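Local coordinates for periplasmic binding protein/LacI transcriptional regulator (Shewanella sp. ANA-3, PDB 5OCP) that binds L-arabinofuranose in both anomeric forms and probably serves as the periplasmic receptor of an arabinose ABC transporter, at residues D142-F147 with W192-E197. Sequence-based numbering, arbitrary orientation.
With AHR (alpha-L-arabinofuranose), chain I; FUB (beta-L-arabinofuranose), chain J.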
ATOM      1  N   ASP A 142       4.469  -0.973   9.781  1.00 12.73           N
ATOM      2  CA  ASP A 142       4.978  -2.309   9.632  1.00 12.92           C
ATOM      3  C   ASP A 142       6.100  -2.444   8.584  1.00 12.57           C
ATOM      4  O   ASP A 142       7.002  -3.270   8.763  1.00 13.66           O
ATOM      5  CB  ASP A 142       3.862  -3.261   9.275  1.00 14.64           C
ATOM      6  CG  ASP A 142       2.913  -3.557  10.466  1.00 21.30           C
ATOM      7  OD1 ASP A 142       3.071  -2.907  11.535  1.00 26.44           O
ATOM      8  OD2 ASP A 142       1.984  -4.363  10.262  1.00 22.43           O
ATOM      9  N   ARG A 143       6.078  -1.631   7.533  1.00 10.71           N
ATOM     10  CA  ARG A 143       7.167  -1.707   6.557  1.00 11.39           C
ATOM     11  C   ARG A 143       8.434  -1.190   7.240  1.00 12.14           C
ATOM     12  O   ARG A 143       9.462  -1.713   7.067  1.00 12.21           O
ATOM     13  CB  ARG A 143       6.904  -0.879   5.305  1.00 11.39           C
ATOM     14  CG  ARG A 143       5.984  -1.577   4.321  1.00 12.15           C
ATOM     15  CD  ARG A 143       5.508  -0.740   3.150  1.00 12.72           C
ATOM     16  NE  ARG A 143       4.484  -1.469   2.419  1.00 12.28           N
ATOM     17  CZ  ARG A 143       3.559  -0.898   1.692  1.00 12.57           C
ATOM     18  NH1 ARG A 143       3.554   0.385   1.527  1.00 11.92           N
ATOM     19  NH2 ARG A 143       2.668  -1.635   1.082  1.00 14.37           N
ATOM     20  N   ALA A 144       8.281  -0.138   8.018  1.00 12.31           N
ATOM     21  CA  ALA A 144       9.455   0.412   8.736  1.00 13.48           C
ATOM     22  C   ALA A 144       9.985  -0.651   9.696  1.00 15.57           C
ATOM     23  O   ALA A 144      11.220  -0.899   9.772  1.00 15.53           O
ATOM     24  CB  ALA A 144       9.134   1.689   9.427  1.00 15.27           C
ATOM     25  N   ALA A 145       9.095  -1.279  10.449  1.00 15.32           N
ATOM     26  CA  ALA A 145       9.528  -2.277  11.397  1.00 15.56           C
ATOM     27  C   ALA A 145      10.322  -3.415  10.763  1.00 16.39           C
ATOM     28  O   ALA A 145      11.372  -3.817  11.245  1.00 16.85           O
ATOM     29  CB  ALA A 145       8.360  -2.860  12.166  1.00 16.81           C
ATOM     30  N   GLY A 146       9.834  -3.951   9.651  1.00 13.76           N
ATOM     31  CA  GLY A 146      10.534  -4.979   8.953  1.00 13.45           C
ATOM     32  C   GLY A 146      11.886  -4.572   8.360  1.00 12.25           C
ATOM     33  O   GLY A 146      12.842  -5.306   8.453  1.00 13.72           O
ATOM     34  N   PHE A 147      11.947  -3.427   7.706  1.00 12.53           N
ATOM     35  CA  PHE A 147      13.206  -2.927   7.118  1.00 11.94           C
ATOM     36  C   PHE A 147      14.245  -2.726   8.260  1.00 13.33           C
ATOM     37  O   PHE A 147      15.415  -3.104   8.111  1.00 14.96           O
ATOM     38  CB  PHE A 147      12.903  -1.648   6.381  1.00 11.71           C
ATOM     39  CG  PHE A 147      14.040  -1.047   5.612  1.00 12.85           C
ATOM     40  CD1 PHE A 147      15.019  -0.253   6.207  1.00 12.55           C
ATOM     41  CD2 PHE A 147      14.138  -1.264   4.243  1.00 11.93           C
ATOM     42  CE1 PHE A 147      16.034   0.309   5.396  1.00 13.47           C
ATOM     43  CE2 PHE A 147      15.106  -0.731   3.490  1.00 12.30           C
ATOM     44  CZ  PHE A 147      16.068   0.035   4.049  1.00 12.98           C
ATOM     45  N   TRP A 192      14.939   4.658   0.694  1.00 11.24           N
ATOM     46  CA  TRP A 192      13.934   3.646   1.064  1.00 10.90           C
ATOM     47  C   TRP A 192      12.646   4.408   1.167  1.00 12.11           C
ATOM     48  O   TRP A 192      12.410   5.219   2.093  1.00 11.37           O
ATOM     49  CB  TRP A 192      14.387   3.021   2.386  1.00 12.16           C
ATOM     50  CG  TRP A 192      13.348   2.349   3.264  1.00 11.64           C
ATOM     51  CD1 TRP A 192      13.326   2.397   4.599  1.00 13.04           C
ATOM     52  CD2 TRP A 192      12.241   1.480   2.885  1.00 11.35           C
ATOM     53  NE1 TRP A 192      12.282   1.682   5.096  1.00 13.83           N
ATOM     54  CE2 TRP A 192      11.606   1.086   4.070  1.00 10.97           C
ATOM     55  CE3 TRP A 192      11.735   0.997   1.665  1.00 11.92           C
ATOM     56  CZ2 TRP A 192      10.482   0.260   4.084  1.00 11.60           C
ATOM     57  CZ3 TRP A 192      10.613   0.158   1.678  1.00 12.00           C
ATOM     58  CH2 TRP A 192      10.015  -0.208   2.897  1.00 11.49           C
ATOM     59  N   SER A 193      11.748   4.141   0.209  1.00 10.21           N
ATOM     60  CA  SER A 193      10.482   4.771   0.173  1.00  9.65           C
ATOM     61  C   SER A 193       9.349   3.797   0.499  1.00 12.02           C
ATOM     62  O   SER A 193       9.288   2.709  -0.107  1.00 11.54           O
ATOM     63  CB  SER A 193      10.235   5.354  -1.205  1.00 10.18           C
ATOM     64  OG  SER A 193       8.950   5.930  -1.243  1.00 12.41           O
ATOM     65  N   HIS A 194       8.451   4.174   1.420  1.00 10.41           N
ATOM     66  CA  HIS A 194       7.400   3.238   1.768  1.00 11.29           C
ATOM     67  C   HIS A 194       6.434   2.970   0.614  1.00 11.30           C
ATOM     68  O   HIS A 194       5.721   1.975   0.689  1.00 12.56           O
ATOM     69  CB  HIS A 194       6.649   3.686   3.012  1.00 11.17           C
ATOM     70  CG  HIS A 194       7.470   3.660   4.270  1.00 12.01           C
ATOM     71  ND1 HIS A 194       6.895   3.919   5.495  1.00 13.79           N
ATOM     72  CD2 HIS A 194       8.788   3.488   4.500  1.00 12.01           C
ATOM     73  CE1 HIS A 194       7.829   3.859   6.440  1.00 13.97           C
ATOM     74  NE2 HIS A 194       8.964   3.485   5.884  1.00 12.24           N
ATOM     75  N   ASN A 195       6.376   3.789  -0.439  1.00 11.06           N
ATOM     76  CA  ASN A 195       5.634   3.455  -1.604  1.00 10.47           C
ATOM     77  C   ASN A 195       6.231   3.998  -2.874  1.00 11.66           C
ATOM     78  O   ASN A 195       7.082   4.908  -2.862  1.00 11.44           O
ATOM     79  CB  ASN A 195       4.139   3.778  -1.524  1.00 10.90           C
ATOM     80  CG  ASN A 195       3.800   5.240  -1.747  1.00 10.62           C
ATOM     81  OD1 ASN A 195       4.675   6.136  -1.639  1.00 10.83           O
ATOM     82  ND2 ASN A 195       2.503   5.508  -2.016  1.00 10.30           N
ATOM     83  N   ASP A 196       5.829   3.383  -3.974  1.00 11.14           N
ATOM     84  CA  ASP A 196       6.409   3.782  -5.265  1.00 11.18           C
ATOM     85  C   ASP A 196       6.076   5.227  -5.611  1.00 12.04           C
ATOM     86  O   ASP A 196       6.921   5.890  -6.248  1.00 13.47           O
ATOM     87  CB  ASP A 196       5.896   2.883  -6.408  1.00 11.47           C
ATOM     88  CG  ASP A 196       6.393   1.427  -6.372  1.00 10.82           C
ATOM     89  OD1 ASP A 196       7.323   1.077  -5.598  1.00 12.14           O
ATOM     90  OD2 ASP A 196       5.838   0.639  -7.158  1.00 14.16           O
ATOM     91  N   GLU A 197       4.914   5.729  -5.206  1.00 12.16           N
ATOM     92  CA  GLU A 197       4.488   7.102  -5.484  1.00 16.55           C
ATOM     93  C   GLU A 197       5.508   8.120  -4.962  1.00 13.31           C
ATOM     94  O   GLU A 197       5.966   8.982  -5.723  1.00 14.33           O
ATOM     95  CB  GLU A 197       3.102   7.324  -4.911  1.00 18.09           C
ATOM     96  CG  GLU A 197       2.367   8.510  -5.447  1.00 20.98           C
ATOM     97  CD  GLU A 197       1.811   8.350  -6.861  1.00 27.74           C
ATOM     98  OE1 GLU A 197       1.394   7.264  -7.342  1.00 24.63           O
ATOM     99  OE2 GLU A 197       1.686   9.435  -7.467  1.00 36.80           O
TER
HETATM  100  O5  AHR I 407      -1.941   0.414   2.338  0.50  9.68           O
HETATM  101  C5  AHR I 407      -1.209   0.256   1.162  0.50  9.29           C
HETATM  102  C4  AHR I 407      -0.406   1.510   0.867  0.50  9.24           C
HETATM  103  O4  AHR I 407      -1.229   2.652   0.857  0.50  8.99           O
HETATM  104  C3  AHR I 407       0.310   1.424  -0.494  0.50  9.08           C
HETATM  105  O3  AHR I 407       1.517   0.755  -0.321  0.50  9.41           O
HETATM  106  C2  AHR I 407       0.394   2.905  -0.825  0.50  9.17           C
HETATM  107  O2  AHR I 407       0.593   3.222  -2.172  0.50  9.41           O
HETATM  108  C1  AHR I 407      -0.991   3.338  -0.381  0.50  9.47           C
HETATM  109  O1  AHR I 407      -0.985   4.655  -0.163  0.50 10.09           O
HETATM  110  O5  FUB J 408      -1.940   0.414   2.337  0.50 14.06           O
HETATM  111  C5  FUB J 408      -1.210   0.263   1.159  0.50 12.97           C
HETATM  112  C4  FUB J 408      -0.410   1.520   0.863  0.50 12.74           C
HETATM  113  O4  FUB J 408      -1.221   2.670   0.867  0.50 12.21           O
HETATM  114  C3  FUB J 408       0.301   1.443  -0.497  0.50 12.38           C
HETATM  115  O3  FUB J 408       1.501   0.756  -0.325  0.50 12.84           O
HETATM  116  C2  FUB J 408       0.455   2.927  -0.805  0.50 12.46           C
HETATM  117  O2  FUB J 408       0.603   3.226  -2.174  0.50 12.95           O
HETATM  118  C1  FUB J 408      -0.738   3.597  -0.123  0.50 12.39           C
HETATM  119  O1  FUB J 408      -1.710   3.705  -1.042  0.50 13.65           O
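The indole of W192 is covered on both sides: the phenyl ring of F147 lies over one face, and CD2 of H194 meets the opposite face, offset toward the rim. F147 and the five-membered ring of W192 stack face to face, their centroids 3.5 Å apart and their planes only 7° from parallel. With CG of F147 anti to its backbone N (chi1 -175°), the phenyl reaches from helix 138-151 to the end of strand 190-193; two broad aromatics suit this buried seam between helix and sheet. At the indole edge, CZ2 of W192 comes within 3.7 Å of the backbone O of R143. With W192 cut back to an alanine, F147 would probably lose its stacking partner and a gap would open beside CD2 of H194. A144 is small enough for the imidazole to approach the helix, its CB lying 3.9 Å from CE1 of H194, while NE2 of H194 is held by E130.

R143 extends from the same helix toward the sugar, its chain straight from CG to NE. At the guanidinium edge, NH1 and NH2 both grip O3 of either anomer, NH1 at 2.8 Å. NH1 also makes a weak, strongly bent bond to the backbone O of H194, and E110 forms a salt bridge with NE; arginine's several N-H groups serve all these partners. N195, at the N-cap of helix 196-208, gives a nearly straight bond (177°) from ND2 to the sugar O2, whereas its OD1 accepts from the backbone N of M198, capping the helix. Thus neighbouring hydroxyls are read by a probably cationic guanidinium and a neutral amide, and since O3 and O2 sit alike in both anomers, these bonds probably do not distinguish alpha from beta.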